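Local atomic coordinates of trichothecene 3-O-acetyltransferase (PDB entry 2RKV), a protein that probably catalyses transfer of the acetyl group of acetyl-coenzyme A to the 3-hydroxyl of trichothecene mycotoxins such as T-2 toxin and deoxynivalenol. Residues A57-A62 with F74-E79; I19-S24 with G154-M159. One frame throughout, in Å; residues are numbered along the deposited sequence.

Both contacts are antiparallel strand pairs, but they serve different sheets. Contact 1 is a partly buried hairpin pairing, its centre about 22 Å from the chain's. Val60 and Ile75 are on its buried face; Gln59, Lys61, Phe74 and Val76 are on the more exposed one. Contact 2 is wholly buried, its centre about 8 Å from the chain's, and joins the start of strand 20-28 to the end of strand 147-155 beside the toxin pocket; its chemistry adds an imidazole, a water and the bound ligand. Along the chain, contact 1 is nested inside the loop closed by contact 2. The two meet where Val60 CG2 packs on Ala158 CB at 3.9 Å, their centres about 14 Å apart.

Contact 1: A57-A62 with F74-E79; sequences AGQVKA and FIVPFE
Gln59 and Val76 form a hydrogen-bonded antiparallel pair, with Gln59 N to Val76 O and Val76 N to Gln59 O both 2.9 Å. Lys61 and Phe74 form the next hydrogen-bonded pair, Lys61 N to Phe74 O being 2.8 Å. Between these pairs, Val60 and Ile75 form the non-hydrogen-bonded pair; their backbones bond outward, to Lys134 and Ile5. Past the regular pairing, Glu79 N makes a weak bond to Ala57 O.

One side-chain bond extends the match beyond the strand. CG of Gln59 sits between its backbone N and carbonyl carbon (chi1 64°), and the extended chain sends NE2 to Pro77 O, 3.0 Å away and in the plane of the Gln59 amide; the N-H points straight at the oxygen (178°). The Phe78 side chain crosses that of Gln59 at about a right angle, with CD2 3.6 Å from NE2. One face of the Phe78 ring is covered by Glu79 CG, while the carboxylate of Glu79 makes a salt bridge with Arg83.

Among apolar contacts, Val76 CG2 touches both Gln59 CG and Lys61 CB, each at 3.8 Å. On the other face, Val60 CG2 loosely meets Ile75 CG1. The whole is a beta hairpin of strands 59-63 and 72-76, which strand 5-6 extends to a three-stranded antiparallel sheet.

Contact 2: I19-S24 with G154-M159; sequences IYTQIS and GQHGAM. With ZBA (12,13-Epoxytrichothec-9-ene-3,4,8,15-tetrol-4,15-diacetate-8-isovalerate), chain D.
Thr21 OG1 lies 3.3 Å from His156 CD2, beside an imidazole whose NE2 is hydrogen-bonded to O16 of the bound T-2 toxin, 2.7 Å away. The bond is almost straight (177°) and meets the ring at its edge, in plane. O16 is the 3-hydroxyl of the toxin, the group this enzyme acetylates, and His156 opens the HXXXD motif of the BAHD family; its placement is consistent with the general-base role that this histidine has in the family. Thr21 OG1, anti to its own carbonyl carbon (chi1 -57°), also donates to a water that in turn donates to Met159 O. The water thereby bridges the hydroxyl and the turn after His156, and it lies over the centre of one imidazole face.

The backbone fixes where the histidine starts. Thr21 and Gly154 exchange two hydrogen bonds, and His156 N continues the pairing to Ile19 O at 3.0 Å. Ile19 lies side by side with His156, its CG2 near the ring edge, and its CD1 comes within 3.5 Å of toxin O17. On the face of the sheet opposite Thr21, the Tyr20 ring receives Gln155 CA over one face, 4.0 Å from its centroid, a CH-pi contact; its OH is hydrogen-bonded to Pro135 O.

Strand 20-28 runs between strands 147-155 and 399-401 of a mixed sheet. Helix 161-176 lies against the Thr21 side through Met161, and Val60 of strand 59-63 packs on Gln155.

Contact 1: A57-A62 with F74-E79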
ATOM      1  N   ALA A  57      -3.578 -14.454 -14.303  1.00  9.80           N
ATOM      2  CA  ALA A  57      -3.330 -13.930 -15.652  1.00 10.01           C
ATOM      3  C   ALA A  57      -4.529 -13.156 -16.214  1.00 10.05           C
ATOM      4  O   ALA A  57      -4.518 -12.741 -17.374  1.00 10.69           O
ATOM      5  CB  ALA A  57      -2.938 -15.079 -16.605  1.00 10.29           C
ATOM      6  N   GLY A  58      -5.551 -12.957 -15.382  1.00  9.60           N
ATOM      7  CA  GLY A  58      -6.796 -12.338 -15.819  1.00  9.44           C
ATOM      8  C   GLY A  58      -6.770 -10.818 -15.788  1.00 10.07           C
ATOM      9  O   GLY A  58      -5.716 -10.204 -15.584  1.00  9.47           O
ATOM     10  N   GLN A  59      -7.945 -10.225 -15.976  1.00 10.31           N
ATOM     11  CA  GLN A  59      -8.124  -8.773 -15.949  1.00 11.67           C
ATOM     12  C   GLN A  59      -9.348  -8.458 -15.101  1.00 11.64           C
ATOM     13  O   GLN A  59     -10.242  -9.301 -14.953  1.00 11.72           O
ATOM     14  CB  GLN A  59      -8.331  -8.234 -17.379  1.00 11.31           C
ATOM     15  CG  GLN A  59      -9.614  -8.759 -18.036  1.00 11.97           C
ATOM     16  CD  GLN A  59      -9.842  -8.227 -19.435  1.00 13.28           C
ATOM     17  OE1 GLN A  59      -9.882  -7.012 -19.654  1.00 14.09           O
ATOM     18  NE2 GLN A  59     -10.036  -9.139 -20.386  1.00 13.26           N
ATOM     19  N   VAL A  60      -9.402  -7.240 -14.567  1.00 11.95           N
ATOM     20  CA  VAL A  60     -10.571  -6.773 -13.827  1.00 12.29           C
ATOM     21  C   VAL A  60     -11.499  -6.069 -14.813  1.00 12.90           C
ATOM     22  O   VAL A  60     -11.090  -5.106 -15.475  1.00 12.88           O
ATOM     23  CB  VAL A  60     -10.150  -5.814 -12.677  1.00 12.32           C
ATOM     24  CG1 VAL A  60     -11.376  -5.182 -12.006  1.00 12.34           C
ATOM     25  CG2 VAL A  60      -9.279  -6.556 -11.654  1.00 12.32           C
ATOM     26  N   LYS A  61     -12.736  -6.555 -14.926  1.00 13.30           N
ATOM     27  CA  LYS A  61     -13.686  -6.007 -15.896  1.00 14.01           C
ATOM     28  C   LYS A  61     -15.033  -5.681 -15.267  1.00 13.75           C
ATOM     29  O   LYS A  61     -15.664  -6.547 -14.657  1.00 12.97           O
ATOM     30  CB  LYS A  61     -13.876  -6.963 -17.075  1.00 14.67           C
ATOM     31  CG  LYS A  61     -14.622  -6.334 -18.228  1.00 17.35           C
ATOM     32  CD  LYS A  61     -13.959  -6.655 -19.562  1.00 22.77           C
ATOM     33  CE  LYS A  61     -14.491  -5.745 -20.667  1.00 25.39           C
ATOM     34  NZ  LYS A  61     -14.068  -4.316 -20.497  1.00 28.48           N
ATOM     35  N   ALA A  62     -15.458  -4.424 -15.422  1.00 13.79           N
ATOM     36  CA  ALA A  62     -16.742  -3.967 -14.909  1.00 13.73           C
ATOM     37  C   ALA A  62     -17.861  -4.278 -15.890  1.00 14.10           C
ATOM     38  O   ALA A  62     -17.652  -4.293 -17.107  1.00 14.38           O
ATOM     39  CB  ALA A  62     -16.687  -2.462 -14.613  1.00 13.94           C
ATOM     40  N   PHE A  74     -15.429  -7.979 -12.078  1.00 10.28           N
ATOM     41  CA  PHE A  74     -15.108  -9.398 -11.981  1.00 10.38           C
ATOM     42  C   PHE A  74     -13.692  -9.588 -12.515  1.00 10.10           C
ATOM     43  O   PHE A  74     -13.259  -8.853 -13.406  1.00 10.82           O
ATOM     44  CB  PHE A  74     -16.062 -10.235 -12.849  1.00 10.07           C
ATOM     45  CG  PHE A  74     -17.511 -10.186 -12.414  1.00 10.48           C
ATOM     46  CD1 PHE A  74     -18.328  -9.109 -12.762  1.00 10.92           C
ATOM     47  CD2 PHE A  74     -18.067 -11.236 -11.685  1.00 10.78           C
ATOM     48  CE1 PHE A  74     -19.679  -9.066 -12.355  1.00 11.57           C
ATOM     49  CE2 PHE A  74     -19.411 -11.202 -11.277  1.00 11.48           C
ATOM     50  CZ  PHE A  74     -20.215 -10.110 -11.617  1.00 12.09           C
ATOM     51  N   ILE A  75     -12.985 -10.583 -11.987  1.00  9.62           N
ATOM     52  CA  ILE A  75     -11.751 -11.064 -12.618  1.00  9.61           C
ATOM     53  C   ILE A  75     -12.147 -12.079 -13.687  1.00  9.74           C
ATOM     54  O   ILE A  75     -12.805 -13.084 -13.398  1.00  9.50           O
ATOM     55  CB  ILE A  75     -10.774 -11.713 -11.603  1.00 10.08           C
ATOM     56  CG1 ILE A  75     -10.318 -10.669 -10.571  1.00 10.13           C
ATOM     57  CG2 ILE A  75      -9.567 -12.314 -12.331  1.00  9.92           C
ATOM     58  CD1 ILE A  75      -9.641 -11.257  -9.326  1.00 10.58           C
ATOM     59  N   VAL A  76     -11.751 -11.797 -14.920  1.00  9.55           N
ATOM     60  CA  VAL A  76     -12.120 -12.629 -16.067  1.00  9.90           C
ATOM     61  C   VAL A  76     -10.876 -12.878 -16.928  1.00 10.32           C
ATOM     62  O   VAL A  76      -9.870 -12.203 -16.770  1.00 10.57           O
ATOM     63  CB  VAL A  76     -13.265 -11.973 -16.899  1.00  9.91           C
ATOM     64  CG1 VAL A  76     -14.526 -11.863 -16.063  1.00  9.64           C
ATOM     65  CG2 VAL A  76     -12.853 -10.592 -17.423  1.00 10.63           C
ATOM     66  N   PRO A  77     -10.928 -13.872 -17.828  1.00 10.50           N
ATOM     67  CA  PRO A  77      -9.730 -14.149 -18.625  1.00 10.77           C
ATOM     68  C   PRO A  77      -9.206 -12.941 -19.419  1.00 11.14           C
ATOM     69  O   PRO A  77      -9.967 -12.032 -19.771  1.00 10.74           O
ATOM     70  CB  PRO A  77     -10.179 -15.283 -19.554  1.00 11.06           C
ATOM     71  CG  PRO A  77     -11.298 -15.958 -18.805  1.00 11.16           C
ATOM     72  CD  PRO A  77     -12.025 -14.812 -18.129  1.00 10.84           C
ATOM     73  N   PHE A  78      -7.900 -12.939 -19.656  1.00 11.60           N
ATOM     74  CA  PHE A  78      -7.240 -11.853 -20.381  1.00 12.49           C
ATOM     75  C   PHE A  78      -6.179 -12.455 -21.295  1.00 13.15           C
ATOM     76  O   PHE A  78      -6.426 -12.623 -22.490  1.00 14.06           O
ATOM     77  CB  PHE A  78      -6.656 -10.830 -19.403  1.00 12.55           C
ATOM     78  CG  PHE A  78      -5.950  -9.671 -20.065  1.00 13.29           C
ATOM     79  CD1 PHE A  78      -4.690  -9.278 -19.627  1.00 13.98           C
ATOM     80  CD2 PHE A  78      -6.546  -8.977 -21.118  1.00 15.03           C
ATOM     81  CE1 PHE A  78      -4.025  -8.205 -20.222  1.00 14.45           C
ATOM     82  CE2 PHE A  78      -5.884  -7.897 -21.730  1.00 15.42           C
ATOM     83  CZ  PHE A  78      -4.627  -7.512 -21.276  1.00 14.39           C
ATOM     84  N   GLU A  79      -5.021 -12.808 -20.743  1.00 13.45           N
ATOM     85  CA  GLU A  79      -3.962 -13.456 -21.518  1.00 14.31           C
ATOM     86  C   GLU A  79      -3.497 -14.748 -20.833  1.00 13.87           C
ATOM     87  O   GLU A  79      -3.891 -15.014 -19.694  1.00 13.59           O
ATOM     88  CB  GLU A  79      -2.821 -12.464 -21.801  1.00 14.19           C
ATOM     89  CG  GLU A  79      -3.286 -11.347 -22.738  1.00 16.17           C
ATOM     90  CD  GLU A  79      -2.226 -10.306 -23.063  1.00 16.60           C
ATOM     91  OE1 GLU A  79      -1.151 -10.284 -22.434  1.00 19.87           O
ATOM     92  OE2 GLU A  79      -2.496  -9.490 -23.969  1.00 21.57           O
TER

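Contact 2: I19-S24 with G154-M159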
ATOM      1  N   ILE A  19      -6.787   2.348  -9.526  1.00 19.02           N
ATOM      2  CA  ILE A  19      -5.427   2.473  -9.002  1.00 17.65           C
ATOM      3  C   ILE A  19      -4.646   1.165  -9.141  1.00 16.43           C
ATOM      4  O   ILE A  19      -5.218   0.085  -9.001  1.00 15.42           O
ATOM      5  CB  ILE A  19      -5.461   2.878  -7.502  1.00 17.66           C
ATOM      6  CG1 ILE A  19      -5.946   4.326  -7.344  1.00 18.64           C
ATOM      7  CG2 ILE A  19      -4.095   2.700  -6.839  1.00 18.15           C
ATOM      8  CD1 ILE A  19      -6.228   4.715  -5.888  1.00 19.15           C
ATOM      9  N   TYR A  20      -3.349   1.290  -9.414  1.00 14.43           N
ATOM     10  CA  TYR A  20      -2.405   0.183  -9.294  1.00 13.69           C
ATOM     11  C   TYR A  20      -1.404   0.426  -8.170  1.00 13.62           C
ATOM     12  O   TYR A  20      -0.772   1.491  -8.104  1.00 13.57           O
ATOM     13  CB  TYR A  20      -1.661  -0.046 -10.610  1.00 13.03           C
ATOM     14  CG  TYR A  20      -2.455  -0.873 -11.586  1.00 12.58           C
ATOM     15  CD1 TYR A  20      -3.417  -0.289 -12.407  1.00 12.86           C
ATOM     16  CD2 TYR A  20      -2.259  -2.254 -11.668  1.00 11.35           C
ATOM     17  CE1 TYR A  20      -4.163  -1.063 -13.304  1.00 12.62           C
ATOM     18  CE2 TYR A  20      -2.993  -3.035 -12.565  1.00 11.70           C
ATOM     19  CZ  TYR A  20      -3.943  -2.438 -13.368  1.00 12.36           C
ATOM     20  OH  TYR A  20      -4.665  -3.216 -14.244  1.00 11.39           O
ATOM     21  N   THR A  21      -1.261  -0.565  -7.289  1.00 12.53           N
ATOM     22  CA  THR A  21      -0.229  -0.542  -6.250  1.00 12.71           C
ATOM     23  C   THR A  21       1.082  -1.071  -6.817  1.00 12.39           C
ATOM     24  O   THR A  21       1.118  -2.189  -7.337  1.00 12.37           O
ATOM     25  CB  THR A  21      -0.615  -1.418  -5.040  1.00 13.07           C
ATOM     26  OG1 THR A  21      -1.874  -0.980  -4.512  1.00 14.19           O
ATOM     27  CG2 THR A  21       0.465  -1.348  -3.948  1.00 13.44           C
ATOM     28  N   GLN A  22       2.150  -0.277  -6.706  1.00 12.02           N
ATOM     29  CA  GLN A  22       3.473  -0.675  -7.201  1.00 11.52           C
ATOM     30  C   GLN A  22       4.442  -0.935  -6.057  1.00 11.01           C
ATOM     31  O   GLN A  22       4.410  -0.257  -5.035  1.00 10.95           O
ATOM     32  CB  GLN A  22       4.085   0.415  -8.091  1.00 11.81           C
ATOM     33  CG  GLN A  22       3.175   0.946  -9.191  1.00 12.48           C
ATOM     34  CD  GLN A  22       3.617   2.311  -9.673  1.00 13.26           C
ATOM     35  OE1 GLN A  22       4.173   3.103  -8.902  1.00 11.81           O
ATOM     36  NE2 GLN A  22       3.361   2.606 -10.945  1.00 12.96           N
ATOM     37  N   ILE A  23       5.323  -1.912  -6.242  1.00 10.22           N
ATOM     38  CA  ILE A  23       6.438  -2.120  -5.327  1.00  9.82           C
ATOM     39  C   ILE A  23       7.621  -2.605  -6.159  1.00  9.55           C
ATOM     40  O   ILE A  23       7.436  -3.367  -7.120  1.00  8.97           O
ATOM     41  CB  ILE A  23       6.074  -3.109  -4.170  1.00  9.59           C
ATOM     42  CG1 ILE A  23       7.149  -3.140  -3.070  1.00  9.85           C
ATOM     43  CG2 ILE A  23       5.752  -4.518  -4.726  1.00 10.14           C
ATOM     44  CD1 ILE A  23       7.208  -1.883  -2.197  1.00  9.82           C
ATOM     45  N   SER A  24       8.818  -2.132  -5.811  1.00  9.45           N
ATOM     46  CA  SER A  24      10.042  -2.529  -6.496  1.00  9.79           C
ATOM     47  C   SER A  24      11.008  -3.217  -5.552  1.00 10.19           C
ATOM     48  O   SER A  24      11.184  -2.786  -4.403  1.00  9.59           O
ATOM     49  CB  SER A  24      10.739  -1.318  -7.142  1.00 10.11           C
ATOM     50  OG  SER A  24       9.884  -0.679  -8.081  1.00 10.54           O
ATOM     51  N   GLY A 154      -0.187  -4.283  -8.884  1.00 10.56           N
ATOM     52  CA  GLY A 154      -1.424  -5.027  -8.625  1.00 10.45           C
ATOM     53  C   GLY A 154      -2.632  -4.114  -8.743  1.00 10.81           C
ATOM     54  O   GLY A 154      -2.640  -3.019  -8.177  1.00 10.33           O
ATOM     55  N   GLN A 155      -3.659  -4.569  -9.460  1.00 10.41           N
ATOM     56  CA  GLN A 155      -4.902  -3.807  -9.598  1.00 11.02           C
ATOM     57  C   GLN A 155      -5.552  -3.716  -8.222  1.00 11.21           C
ATOM     58  O   GLN A 155      -5.878  -4.747  -7.630  1.00 10.80           O
ATOM     59  CB  GLN A 155      -5.848  -4.497 -10.585  1.00 11.23           C
ATOM     60  CG  GLN A 155      -6.741  -3.523 -11.352  1.00 12.02           C
ATOM     61  CD  GLN A 155      -7.571  -2.676 -10.421  1.00 13.37           C
ATOM     62  OE1 GLN A 155      -7.404  -1.450 -10.356  1.00 16.66           O
ATOM     63  NE2 GLN A 155      -8.433  -3.319  -9.663  1.00 10.50           N
ATOM     64  N   HIS A 156      -5.755  -2.519  -7.689  1.00 11.63           N
ATOM     65  CA  HIS A 156      -6.165  -2.394  -6.305  1.00 12.16           C
ATOM     66  C   HIS A 156      -7.560  -2.893  -5.943  1.00 12.05           C
ATOM     67  O   HIS A 156      -7.788  -3.156  -4.825  1.00 12.37           O
ATOM     68  CB  HIS A 156      -5.986  -0.932  -5.788  1.00 12.57           C
ATOM     69  CG  HIS A 156      -5.676  -0.803  -4.322  1.00 13.17           C
ATOM     70  ND1 HIS A 156      -6.214  -1.595  -3.342  1.00 15.80           N
ATOM     71  CD2 HIS A 156      -4.852   0.046  -3.683  1.00 11.28           C
ATOM     72  CE1 HIS A 156      -5.755  -1.227  -2.163  1.00 13.46           C
ATOM     73  NE2 HIS A 156      -4.933  -0.221  -2.344  1.00 15.75           N
ATOM     74  N   GLY A 157      -8.460  -2.925  -6.906  1.00 11.76           N
ATOM     75  CA  GLY A 157      -9.767  -3.562  -6.670  1.00 11.78           C
ATOM     76  C   GLY A 157      -9.604  -5.063  -6.442  1.00 11.29           C
ATOM     77  O   GLY A 157     -10.369  -5.680  -5.696  1.00 11.51           O
ATOM     78  N   ALA A 158      -8.591  -5.637  -7.083  1.00 10.87           N
ATOM     79  CA  ALA A 158      -8.318  -7.078  -6.999  1.00 10.52           C
ATOM     80  C   ALA A 158      -7.462  -7.473  -5.805  1.00 10.51           C
ATOM     81  O   ALA A 158      -7.467  -8.636  -5.393  1.00 10.47           O
ATOM     82  CB  ALA A 158      -7.661  -7.566  -8.284  1.00 10.24           C
ATOM     83  N   MET A 159      -6.717  -6.520  -5.249  1.00  9.96           N
ATOM     84  CA  MET A 159      -5.815  -6.844  -4.143  1.00 10.66           C
ATOM     85  C   MET A 159      -5.360  -5.623  -3.374  1.00 10.37           C
ATOM     86  O   MET A 159      -5.068  -4.589  -3.967  1.00 10.64           O
ATOM     87  CB  MET A 159      -4.579  -7.608  -4.651  1.00 10.78           C
ATOM     88  CG  MET A 159      -3.680  -6.824  -5.613  1.00 11.10           C
ATOM     89  SD  MET A 159      -2.423  -7.878  -6.401  1.00 11.91           S
ATOM     90  CE  MET A 159      -3.461  -8.731  -7.590  1.00 13.00           C
TER
HETATM   91  O18 ZBA D 454      -5.433   8.869  -2.318  0.70 22.71           O
HETATM   92  C44 ZBA D 454      -5.765   8.162  -3.180  0.70 21.78           C
HETATM   93  C45 ZBA D 454      -6.706   8.498  -4.279  0.70 22.72           C
HETATM   94  C46 ZBA D 454      -6.005   8.729  -5.537  0.70 23.48           C
HETATM   95  C48 ZBA D 454      -5.061   9.809  -5.399  0.70 23.20           C
HETATM   96  C47 ZBA D 454      -6.821   9.181  -6.709  0.70 23.39           C
HETATM   97  O17 ZBA D 454      -5.274   6.923  -3.286  0.70 19.79           O
HETATM   98  C31 ZBA D 454      -4.187   6.476  -2.460  0.70 16.90           C
HETATM   99  C30 ZBA D 454      -4.660   5.966  -1.140  0.70 15.48           C
HETATM  100  C32 ZBA D 454      -3.445   5.490  -3.282  0.70 16.60           C
HETATM  101  C39 ZBA D 454      -2.845   6.063  -4.545  0.70 15.96           C
HETATM  102  C33 ZBA D 454      -3.365   4.241  -2.943  0.70 15.56           C
HETATM  103  C34 ZBA D 454      -3.958   3.662  -1.716  0.70 15.15           C
HETATM  104  O10 ZBA D 454      -2.866   3.607  -0.778  0.70 15.75           O
HETATM  105  C29 ZBA D 454      -5.096   4.501  -1.103  0.70 15.21           C
HETATM  106  C38 ZBA D 454      -6.341   4.317  -1.964  0.70 16.40           C
HETATM  107  O12 ZBA D 454      -7.183   5.456  -1.868  0.70 17.64           O
HETATM  108  C40 ZBA D 454      -8.500   5.342  -1.848  0.70 19.26           C
HETATM  109  C41 ZBA D 454      -9.140   6.707  -1.766  0.70 18.87           C
HETATM  110  O13 ZBA D 454      -9.105   4.380  -1.863  0.70 20.96           O
HETATM  111  C28 ZBA D 454      -5.377   3.994   0.374  0.70 15.36           C
HETATM  112  C37 ZBA D 454      -6.604   4.649   1.038  0.70 14.73           C
HETATM  113  C35 ZBA D 454      -4.088   4.196   1.159  0.70 15.30           C
HETATM  114  C25 ZBA D 454      -3.178   3.209   0.525  0.70 15.55           C
HETATM  115  C36 ZBA D 454      -3.739   5.239   2.082  0.70 15.48           C
HETATM  116  O11 ZBA D 454      -4.242   4.020   2.574  0.70 16.00           O
HETATM  117  C27 ZBA D 454      -5.438   2.430   0.395  0.70 15.43           C
HETATM  118  C26 ZBA D 454      -4.005   1.963   0.569  0.70 15.26           C
HETATM  119  O16 ZBA D 454      -3.613   1.021  -0.390  0.70 15.70           O
HETATM  120  O14 ZBA D 454      -6.156   2.088   1.585  0.70 15.91           O
HETATM  121  C42 ZBA D 454      -6.866   0.985   1.786  0.70 18.02           C
HETATM  122  O15 ZBA D 454      -7.436   0.768   2.806  0.70 19.29           O
HETATM  123  C43 ZBA D 454      -6.798   0.100   0.653  0.70 17.42           C
HETATM  124  O   HOH W   1      -2.552  -3.582  -3.753  1.00 16.87           O